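Local coordinates for protein beta-galactosidase (Trichoderma reesei, PDB 3OG2) that probably hydrolyses terminal non-reducing beta-D-galactose residues from beta-D-galactosides, as a glycoside hydrolase of family 35, at residues 236-241 against 276-281; 41-46 against 319-324; 178-183 against 215-220; 255-260 against 304-309. All blocks are in the same frame, centred on the assembly; numbering follows the deposited sequence.

Contact 1: 236-241 against 276-281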
# COMPACT_ATOMS: atom_id res chain seq x y z
N GLY A 236 11.25 4.14 16.86
CA GLY A 236 9.91 4.14 16.25
C GLY A 236 9.18 2.85 16.67
O GLY A 236 9.82 1.84 16.95
N HIS A 237 7.84 2.95 16.65
CA HIS A 237 7.09 1.71 16.80
C HIS A 237 5.82 1.80 15.95
O HIS A 237 5.53 2.82 15.34
CB HIS A 237 6.78 1.37 18.27
CG HIS A 237 5.73 2.19 18.94
ND1 HIS A 237 4.38 2.01 18.75
CD2 HIS A 237 5.88 3.23 19.80
CE1 HIS A 237 3.74 2.92 19.52
NE2 HIS A 237 4.61 3.68 20.16
N ASP A 238 5.14 0.66 15.91
CA ASP A 238 3.99 0.52 14.99
C ASP A 238 2.70 0.33 15.76
O ASP A 238 2.72 0.16 17.00
CB ASP A 238 4.24 -0.69 14.10
CG ASP A 238 5.43 -0.46 13.18
OD1 ASP A 238 5.96 0.66 13.07
OD2 ASP A 238 5.89 -1.44 12.50
N GLY A 239 1.58 0.39 15.06
CA GLY A 239 0.31 0.07 15.73
C GLY A 239 -0.78 -0.22 14.73
O GLY A 239 -0.95 0.57 13.80
N TYR A 240 -1.51 -1.32 14.95
CA TYR A 240 -2.65 -1.68 14.14
C TYR A 240 -3.81 -2.02 15.10
O TYR A 240 -4.23 -3.17 15.24
CB TYR A 240 -2.34 -2.87 13.24
CG TYR A 240 -1.33 -2.52 12.19
CD1 TYR A 240 0.04 -2.62 12.48
CD2 TYR A 240 -1.71 -2.14 10.91
CE1 TYR A 240 1.01 -2.30 11.53
CE2 TYR A 240 -0.76 -1.84 9.93
CZ TYR A 240 0.60 -1.93 10.26
OH TYR A 240 1.52 -1.62 9.25
N PRO A 241 -4.31 -1.00 15.80
CA PRO A 241 -5.18 -1.27 16.95
C PRO A 241 -6.51 -1.85 16.58
O PRO A 241 -7.13 -2.47 17.46
CB PRO A 241 -5.33 0.10 17.62
CG PRO A 241 -4.87 1.13 16.62
CD PRO A 241 -3.98 0.43 15.61
N LEU A 276 5.47 6.98 14.94
CA LEU A 276 4.69 5.82 14.57
C LEU A 276 5.10 5.52 13.12
O LEU A 276 4.63 6.14 12.17
CB LEU A 276 3.18 6.07 14.67
CG LEU A 276 2.71 6.25 16.12
CD1 LEU A 276 1.24 6.70 16.13
CD2 LEU A 276 2.89 4.95 16.91
N VAL A 277 6.02 4.59 12.99
CA VAL A 277 6.62 4.32 11.67
C VAL A 277 5.66 3.52 10.81
O VAL A 277 5.70 3.55 9.59
CB VAL A 277 7.98 3.60 11.88
CG1 VAL A 277 8.57 3.12 10.55
CG2 VAL A 277 8.88 4.63 12.53
N GLU A 278 4.72 2.76 11.41
CA GLU A 278 3.59 2.18 10.67
C GLU A 278 2.36 2.34 11.56
O GLU A 278 2.35 1.78 12.67
CB GLU A 278 3.68 0.70 10.36
CG GLU A 278 4.94 0.36 9.55
CD GLU A 278 5.08 -1.14 9.48
OE1 GLU A 278 4.11 -1.92 9.71
OE2 GLU A 278 6.20 -1.62 9.16
N PHE A 279 1.37 3.06 11.07
CA PHE A 279 0.09 3.10 11.77
C PHE A 279 -0.99 2.68 10.78
O PHE A 279 -0.98 3.09 9.62
CB PHE A 279 -0.18 4.49 12.37
CG PHE A 279 -1.41 4.38 13.29
CD1 PHE A 279 -1.28 3.85 14.59
CD2 PHE A 279 -2.66 4.75 12.82
CE1 PHE A 279 -2.42 3.72 15.38
CE2 PHE A 279 -3.77 4.61 13.63
CZ PHE A 279 -3.67 4.08 14.89
N GLN A 280 -1.94 1.88 11.25
CA GLN A 280 -2.97 1.30 10.41
C GLN A 280 -3.66 2.28 9.47
O GLN A 280 -4.28 3.28 9.88
CB GLN A 280 -4.01 0.69 11.38
CG GLN A 280 -5.10 -0.08 10.65
CD GLN A 280 -5.71 -1.15 11.55
OE1 GLN A 280 -5.69 -1.06 12.79
NE2 GLN A 280 -6.23 -2.19 10.91
N GLY A 281 -3.57 1.92 8.18
CA GLY A 281 -4.29 2.60 7.11
C GLY A 281 -5.21 1.67 6.34
O GLY A 281 -5.77 2.12 5.32
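Tyr240 and Glu278 both carry CG beside the backbone N and opposite the carbonyl carbon (chi1 -68° and -58°), which lets the phenol of one reach obliquely across to the carboxylate of the other. Tyr240 OH then donates to Glu278 OE1 over 2.6 Å. Tyr240 follows directly on strand 236-239 of the TIM barrel, which runs parallel to strand 275-280 carrying Glu278; with helix 261-268 the two strands form a beta-alpha-beta unit, and Glu278 belongs to the galactose-binding site. OE1 is met on its anti side, somewhat out of the carboxylate plane, and lies at the edge of the tyrosine ring. OE2 has its own salt bridge to Arg114. Asp238 crowds the same carboxylate: its OD2 lies 3.3 Å from Glu278 OE1, two acceptors with no bond between them, the carboxylate planes 27° apart. Between the strands, Val277 N donates to His237 O, Gly239 N to Glu278 O at 2.9 Å, and Gln280 N to Gly239 O at 3.0 Å, although the second strand turns a corner at 277 and 278. Leu276, His237 and Phe279 share the other face. Leu276 runs alongside His237, with CD2 3.4 Å from His237 CE1, and the imidazole is kept from turning by ND1, which donates in the ring plane to Asp238 O at 3.0 Å. Further on, Pro241 crosses Phe279 at about a right angle, and its CG lies 3.6 Å from Phe279 CZ.

Contact 2: 41-46 against 319-324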
# COMPACT_ATOMS: atom_id res chain seq x y z
N VAL A 41 6.41 18.43 11.11
CA VAL A 41 5.65 17.24 11.41
C VAL A 41 5.81 16.35 10.19
O VAL A 41 5.34 16.75 9.09
CB VAL A 41 4.17 17.52 11.70
CG1 VAL A 41 3.40 16.19 11.86
CG2 VAL A 41 4.01 18.39 12.91
N ILE A 42 6.47 15.21 10.30
CA ILE A 42 6.56 14.26 9.17
C ILE A 42 5.24 13.49 9.13
O ILE A 42 4.87 12.78 10.09
CB ILE A 42 7.75 13.32 9.35
CG1 ILE A 42 9.08 14.09 9.28
CG2 ILE A 42 7.67 12.16 8.36
CD1 ILE A 42 9.30 14.73 7.91
N PHE A 43 4.53 13.64 8.04
CA PHE A 43 3.24 12.95 7.83
C PHE A 43 3.46 12.21 6.52
O PHE A 43 3.62 12.85 5.48
CB PHE A 43 2.09 13.94 7.80
CG PHE A 43 0.74 13.33 8.22
CD1 PHE A 43 0.48 11.97 8.36
CD2 PHE A 43 -0.31 14.21 8.48
CE1 PHE A 43 -0.77 11.46 8.72
CE2 PHE A 43 -1.56 13.71 8.85
CZ PHE A 43 -1.82 12.36 8.98
N SER A 44 3.51 10.89 6.59
CA SER A 44 4.01 10.01 5.54
C SER A 44 3.01 8.98 5.14
O SER A 44 2.21 8.57 6.00
CB SER A 44 5.28 9.34 6.13
OG SER A 44 5.85 8.43 5.18
N GLY A 45 3.11 8.55 3.90
CA GLY A 45 2.25 7.47 3.43
C GLY A 45 3.11 6.31 2.92
O GLY A 45 4.09 6.58 2.21
N GLU A 46 2.72 5.09 3.13
CA GLU A 46 3.47 3.95 2.65
C GLU A 46 3.09 3.61 1.19
O GLU A 46 1.89 3.51 0.88
CB GLU A 46 3.15 2.70 3.50
CG GLU A 46 4.11 1.58 3.22
CD GLU A 46 5.39 1.57 4.01
OE1 GLU A 46 5.64 2.47 4.87
OE2 GLU A 46 6.21 0.62 3.77
N PHE A 319 4.79 10.30 11.53
CA PHE A 319 3.55 9.51 11.50
C PHE A 319 3.38 8.97 10.11
O PHE A 319 3.16 9.76 9.16
CB PHE A 319 2.41 10.48 11.89
CG PHE A 319 1.03 9.86 12.06
CD1 PHE A 319 0.80 8.52 12.35
CD2 PHE A 319 -0.04 10.73 11.96
CE1 PHE A 319 -0.50 8.04 12.56
CE2 PHE A 319 -1.34 10.24 12.14
CZ PHE A 319 -1.56 8.93 12.44
N ASN A 320 3.47 7.64 9.92
CA ASN A 320 3.38 7.04 8.60
C ASN A 320 2.20 6.08 8.54
O ASN A 320 2.03 5.25 9.44
CB ASN A 320 4.67 6.30 8.28
CG ASN A 320 4.62 5.56 6.94
OD1 ASN A 320 4.39 6.18 5.89
ND2 ASN A 320 4.79 4.26 6.94
N ILE A 321 1.41 6.23 7.49
CA ILE A 321 0.19 5.45 7.31
C ILE A 321 0.43 4.27 6.39
O ILE A 321 0.76 4.42 5.21
CB ILE A 321 -0.93 6.35 6.71
CG1 ILE A 321 -1.20 7.61 7.59
CG2 ILE A 321 -2.22 5.54 6.47
CD1 ILE A 321 -1.40 7.26 9.07
N TYR A 322 0.32 3.04 6.97
CA TYR A 322 0.61 1.78 6.25
C TYR A 322 -0.75 1.16 5.97
O TYR A 322 -1.39 0.75 6.97
CB TYR A 322 1.49 0.89 7.15
CG TYR A 322 1.93 -0.35 6.39
CD1 TYR A 322 1.07 -1.41 6.08
CD2 TYR A 322 3.26 -0.50 5.95
CE1 TYR A 322 1.47 -2.51 5.40
CE2 TYR A 322 3.70 -1.62 5.25
CZ TYR A 322 2.80 -2.62 4.98
OH TYR A 322 3.19 -3.71 4.25
N MET A 323 -1.19 0.89 4.75
CA MET A 323 -0.67 1.44 3.49
C MET A 323 -1.41 2.75 3.16
O MET A 323 -2.56 2.94 3.61
CB MET A 323 -0.99 0.48 2.34
CG MET A 323 -0.27 -0.89 2.44
SD MET A 323 1.52 -0.75 2.49
CE MET A 323 1.88 -0.22 0.81
N THR A 324 -0.79 3.58 2.35
CA THR A 324 -1.51 4.70 1.73
C THR A 324 -1.89 4.36 0.30
O THR A 324 -3.02 4.64 -0.10
CB THR A 324 -0.68 5.98 1.86
OG1 THR A 324 -0.58 6.28 3.29
CG2 THR A 324 -1.35 7.17 1.21
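The seam that closes the barrel joins its first strand, 38-47, to its last, 318-321, and Ser44 and Asn320 lie side by side on it. The backbones run parallel: Phe319 N donates to Ile42 O, Ser44 N to Phe319 O, Ile321 N to Ser44 O, and Glu46 N to Ile321 O at 2.9 Å. Ile321 O takes a second bond from Thr324 OG1, arriving from the opposite face of the carbonyl plane. Inside the barrel, Asn320 uses both ends of its amide. Ser44 OG donates to OD1 at 2.8 Å from above the carbonyl plane, while ND2 donates to Glu46 OE1 at 2.9 Å, nearly along its C-O bond. Glu46 gets there by folding back at chi2 (87°), and Ser74, His48 and Arg114 also hold its carboxylate. A leucine at Asn320 would probably take this donor from Glu46 OE1 and Val277 O and leave Ser44 OG with no more than its weak bond to Thr72 O. The other face of this TIM-barrel seam packs against helices: Phe43 and Phe319 lie nearly parallel (15°) but slid apart, with Phe43 CE1 3.4 Å from Phe319 CD2, and Tyr308 of helix 301-313 meets Phe319 edge-to-face. Past the corner at Tyr322, whose peptide bond to Met323 is cis, Met323 SD sits 3.3 Å above the centre of the tyrosine ring, and Glu46 CG lies 3.6 Å from that sulfur.

Contact 3: 178-183 against 215-220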
# COMPACT_ATOMS: atom_id res chain seq x y z
N GLU A 178 16.32 -3.36 9.15
CA GLU A 178 15.51 -4.47 9.72
C GLU A 178 14.03 -4.11 9.67
O GLU A 178 13.62 -3.15 8.97
CB GLU A 178 16.00 -4.89 11.14
CG GLU A 178 16.60 -6.30 11.19
CD GLU A 178 15.58 -7.41 11.17
OE1 GLU A 178 14.36 -7.12 11.38
OE2 GLU A 178 15.92 -8.61 10.99
N ASN A 179 13.18 -4.85 10.36
CA ASN A 179 11.73 -4.55 10.33
C ASN A 179 11.07 -5.24 11.51
O ASN A 179 11.09 -6.48 11.54
CB ASN A 179 11.11 -5.04 9.01
CG ASN A 179 9.64 -4.64 8.99
OD1 ASN A 179 9.41 -3.44 8.69
ND2 ASN A 179 8.66 -5.46 9.32
N GLU A 180 10.49 -4.49 12.42
CA GLU A 180 9.77 -5.08 13.56
C GLU A 180 10.61 -6.18 14.24
O GLU A 180 10.15 -7.30 14.49
CB GLU A 180 8.37 -5.62 13.19
CG GLU A 180 7.44 -4.47 12.82
CD GLU A 180 5.99 -4.79 12.78
OE1 GLU A 180 5.62 -5.98 12.69
OE2 GLU A 180 5.10 -3.87 12.80
N TYR A 181 11.84 -5.79 14.56
CA TYR A 181 12.73 -6.70 15.30
C TYR A 181 12.33 -6.62 16.76
O TYR A 181 12.85 -5.76 17.49
CB TYR A 181 14.20 -6.29 15.02
CG TYR A 181 15.15 -7.26 15.74
CD1 TYR A 181 15.34 -8.56 15.26
CD2 TYR A 181 15.86 -6.87 16.88
CE1 TYR A 181 16.20 -9.43 15.92
CE2 TYR A 181 16.71 -7.73 17.52
CZ TYR A 181 16.87 -8.99 17.04
OH TYR A 181 17.73 -9.86 17.71
N SER A 182 11.35 -7.45 17.15
CA SER A 182 10.59 -7.12 18.36
C SER A 182 10.38 -8.28 19.32
O SER A 182 9.99 -8.03 20.47
CB SER A 182 9.20 -6.62 17.94
OG SER A 182 9.41 -5.42 17.16
N GLY A 183 10.75 -9.47 18.94
CA GLY A 183 10.78 -10.60 19.84
C GLY A 183 11.32 -11.81 19.11
O GLY A 183 11.65 -11.79 17.92
N ASN A 215 11.30 0.32 13.84
CA ASN A 215 9.87 0.16 13.89
C ASN A 215 9.50 -1.04 14.72
O ASN A 215 9.03 -2.06 14.24
CB ASN A 215 9.25 0.08 12.47
CG ASN A 215 9.57 -1.16 11.69
OD1 ASN A 215 10.69 -1.69 11.77
ND2 ASN A 215 8.61 -1.65 10.92
N ASP A 216 9.69 -0.91 16.01
CA ASP A 216 9.29 -1.95 16.95
C ASP A 216 7.81 -2.27 16.76
O ASP A 216 7.00 -1.36 16.58
CB ASP A 216 9.61 -1.46 18.35
CG ASP A 216 9.99 -2.49 19.41
OD1 ASP A 216 9.90 -3.71 19.13
OD2 ASP A 216 10.33 -2.04 20.54
N ALA A 217 7.44 -3.56 16.78
CA ALA A 217 6.04 -3.92 16.54
C ALA A 217 5.08 -3.35 17.55
O ALA A 217 3.87 -3.15 17.29
CB ALA A 217 5.89 -5.42 16.44
N PHE A 218 5.60 -3.14 18.76
CA PHE A 218 4.85 -2.58 19.87
C PHE A 218 5.88 -1.79 20.66
O PHE A 218 7.09 -1.86 20.37
CB PHE A 218 4.18 -3.70 20.69
CG PHE A 218 5.20 -4.58 21.39
CD1 PHE A 218 5.82 -5.63 20.74
CD2 PHE A 218 5.56 -4.34 22.71
CE1 PHE A 218 6.77 -6.43 21.39
CE2 PHE A 218 6.50 -5.14 23.37
CZ PHE A 218 7.11 -6.18 22.70
N PRO A 219 5.48 -1.00 21.65
CA PRO A 219 6.47 -0.22 22.41
C PRO A 219 7.25 -1.11 23.39
O PRO A 219 7.04 -1.10 24.60
CB PRO A 219 5.62 0.84 23.13
CG PRO A 219 4.29 0.77 22.53
CD PRO A 219 4.10 -0.64 22.03
N GLY A 220 8.14 -1.94 22.88
CA GLY A 220 8.94 -2.85 23.67
C GLY A 220 10.30 -2.27 24.01
O GLY A 220 11.05 -2.92 24.76
O HOH W 1 10.47 -5.32 21.29
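Two irregular loops meet where Glu180, in a left-handed backbone conformation (phi 48°, psi 52°), donates from its N to Asn215 OD1 at 2.9 Å. Asn215 has CG wedged between its own N and carbonyl carbon, a rotation (chi1 69°) that presents the amide to the other loop with both ends in use. ND2 donates to Asn179 OD1 at 3.0 Å, approaching well above that carbonyl plane, with the two amides crossing obliquely; Tyr76 OH also bonds Asn179 OD1. The first loop follows strand 172-177 and the second precedes strand 236-239, both on the sugar-binding rim of the TIM barrel, and Asn179 and Glu180 are both galactose-binding residues. An alanine at Asn215 would be likely to leave Glu180 N without its acceptor and the amide of Asn179 less firmly oriented. The carboxylate end of Glu180 packs over Ala217, its CD 3.7 Å from Ala217 CB, and OE1 takes a bond from Trp791 NE1. Further along, Ser182 OG is a relay: it accepts from Ala217 N at 2.7 Å in a nearly straight bond and donates to Asp216 OD1, also at 2.7 Å, on the anti lone pair. A water bridges this same Asp216 OD1 (2.8 Å from the water oxygen) to Ser182 O, while Asp216 OD2 is held by Tyr235 OH and the N of Thr222.

Contact 4: 255-260 against 304-309. With MAN (alpha-D-mannopyranose), chain B.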
# COMPACT_ATOMS: atom_id res chain seq x y z
N ASN A 255 -11.41 -1.46 24.47
CA ASN A 255 -9.99 -1.34 24.69
C ASN A 255 -9.20 -1.28 23.39
O ASN A 255 -7.99 -1.33 23.53
CB ASN A 255 -9.42 -2.51 25.51
CG ASN A 255 -10.08 -2.61 26.86
OD1 ASN A 255 -10.43 -1.63 27.51
ND2 ASN A 255 -10.26 -3.87 27.30
N GLY A 256 -9.80 -1.12 22.24
CA GLY A 256 -9.00 -1.03 20.98
C GLY A 256 -8.26 0.29 20.84
O GLY A 256 -7.26 0.38 20.10
N LEU A 257 -8.68 1.39 21.48
CA LEU A 257 -7.99 2.66 21.28
C LEU A 257 -6.70 2.66 22.05
O LEU A 257 -6.70 2.41 23.26
CB LEU A 257 -8.91 3.80 21.73
CG LEU A 257 -8.36 5.18 21.37
CD1 LEU A 257 -8.52 5.49 19.89
CD2 LEU A 257 -9.04 6.25 22.23
N PRO A 258 -5.56 2.96 21.46
CA PRO A 258 -4.33 3.06 22.29
C PRO A 258 -4.34 4.21 23.27
O PRO A 258 -4.59 5.37 22.89
CB PRO A 258 -3.23 3.34 21.26
CG PRO A 258 -3.83 3.20 19.91
CD PRO A 258 -5.30 3.20 20.03
N THR A 259 -4.08 3.91 24.54
CA THR A 259 -4.16 5.00 25.51
C THR A 259 -2.82 5.17 26.26
O THR A 259 -2.78 6.00 27.16
CB THR A 259 -5.25 4.72 26.56
OG1 THR A 259 -4.96 3.48 27.23
CG2 THR A 259 -6.61 4.60 25.89
N THR A 260 -1.77 4.43 25.90
CA THR A 260 -0.55 4.48 26.70
C THR A 260 0.64 5.04 25.98
O THR A 260 1.72 5.08 26.55
CB THR A 260 -0.16 3.06 27.20
OG1 THR A 260 0.17 2.26 26.09
CG2 THR A 260 -1.35 2.38 27.91
N GLU A 304 -10.26 6.99 10.77
CA GLU A 304 -9.16 7.98 10.67
C GLU A 304 -9.36 9.13 11.62
O GLU A 304 -8.44 9.57 12.34
CB GLU A 304 -9.03 8.56 9.24
CG GLU A 304 -8.61 7.45 8.25
CD GLU A 304 -8.48 8.05 6.86
OE1 GLU A 304 -9.28 9.03 6.56
OE2 GLU A 304 -7.71 7.54 6.06
N ARG A 305 -10.59 9.69 11.66
CA ARG A 305 -10.67 10.90 12.52
C ARG A 305 -10.57 10.51 13.99
O ARG A 305 -9.93 11.29 14.73
CB ARG A 305 -11.88 11.71 12.16
CG ARG A 305 -13.16 10.97 12.41
CD ARG A 305 -14.25 11.58 11.47
NE ARG A 305 -15.52 11.04 11.91
CZ ARG A 305 -16.71 11.27 11.35
NH1 ARG A 305 -16.87 12.02 10.24
NH2 ARG A 305 -17.79 10.72 11.92
N VAL A 306 -11.10 9.37 14.44
CA VAL A 306 -10.92 9.04 15.87
C VAL A 306 -9.51 8.58 16.17
O VAL A 306 -8.85 9.06 17.11
CB VAL A 306 -11.94 7.97 16.32
CG1 VAL A 306 -11.71 7.58 17.78
CG2 VAL A 306 -13.39 8.44 16.12
N PHE A 307 -9.02 7.58 15.40
CA PHE A 307 -7.72 7.02 15.77
C PHE A 307 -6.53 7.91 15.40
O PHE A 307 -5.53 7.94 16.13
CB PHE A 307 -7.51 5.65 15.10
CG PHE A 307 -8.27 4.52 15.77
CD1 PHE A 307 -9.61 4.33 15.54
CD2 PHE A 307 -7.54 3.65 16.63
CE1 PHE A 307 -10.27 3.28 16.12
CE2 PHE A 307 -8.23 2.60 17.25
CZ PHE A 307 -9.57 2.41 16.98
N TYR A 308 -6.59 8.64 14.29
CA TYR A 308 -5.41 9.46 13.92
C TYR A 308 -5.33 10.66 14.83
O TYR A 308 -4.24 11.05 15.27
CB TYR A 308 -5.40 9.86 12.46
CG TYR A 308 -5.27 8.69 11.48
CD1 TYR A 308 -5.20 7.37 11.89
CD2 TYR A 308 -5.22 8.97 10.12
CE1 TYR A 308 -5.08 6.35 10.97
CE2 TYR A 308 -5.12 7.95 9.19
CZ TYR A 308 -5.04 6.64 9.62
OH TYR A 308 -4.93 5.63 8.70
N LYS A 309 -6.47 11.29 15.16
CA LYS A 309 -6.40 12.41 16.13
C LYS A 309 -6.01 11.89 17.50
O LYS A 309 -5.41 12.66 18.26
CB LYS A 309 -7.75 13.13 16.16
CG LYS A 309 -8.02 13.87 14.83
CD LYS A 309 -9.39 14.53 14.79
CE LYS A 309 -9.66 15.04 13.35
NZ LYS A 309 -10.90 15.81 13.25
C1 MAN B . -22.63 11.55 7.77
C2 MAN B . -22.00 12.17 9.01
C3 MAN B . -20.61 11.60 9.31
C4 MAN B . -20.73 10.09 9.38
C5 MAN B . -21.28 9.54 8.05
C6 MAN B . -21.55 8.02 8.17
O2 MAN B . -22.88 11.86 10.07
O3 MAN B . -20.12 12.12 10.53
O4 MAN B . -19.44 9.56 9.56
O5 MAN B . -22.55 10.15 7.83
O6 MAN B . -21.88 7.50 6.89
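No hydrogen bond links residues 255-260 to 304-309; what joins them is a methyl of Leu257 laid over the ring of Phe307. This is packing on the outside of the TIM barrel, between the loop leading into helix 261-268 and helix 301-313, away from the galactose site. Leu257 CD1 stands 4.1 Å from the centroid of the Phe307 ring, 20° off its normal, a CH-pi contact displaced toward the rim. Leucine and phenylalanine slide past one another in opposite directions; with Leu257 CG opposite its own backbone N (chi1 -171°), the branch extends to the ring. Gly256 O comes to the ring edge, 3.7 Å from Phe307 CE2, and Pro258 CD lies 4.1 Å from the same CE2, the proline crossing the phenylalanine at about a right angle. Pro241 and Trp252 also pack against Phe307. The helix itself widens into a pi-type turn at 304-308. From this helix, Arg305 reaches a mannose of a glycan attached to the protein: NH1 donates to O3 at 3.3 Å, NH2 gives O4 a weak bond, and NH2 also donates to the mannose O3 at 3.1 Å.

Contacts 1 and 2 share the barrel sheet, centres about 9 Å apart: Phe279 N is 2.8 Å from Asn320 O, a probable hydrogen bond between strands 275-280 and 318-321. Contact 3 supplies the neighbouring rim of the galactose site, its Glu180 OE2 lying 2.6 Å from Asp238 OD2 of contact 1, and Asn215 ND2 is 3.0 Å from Glu278 OE2. Contacts 2 and 3 do not touch, their nearest atoms being about 7 Å apart. Contact 4 backs this core from outside: Tyr308 OH is 2.7 Å from Gln280 O, and the same ring packs on Phe319 of contact 2, while about 20 Å separates the centres of contacts 3 and 4.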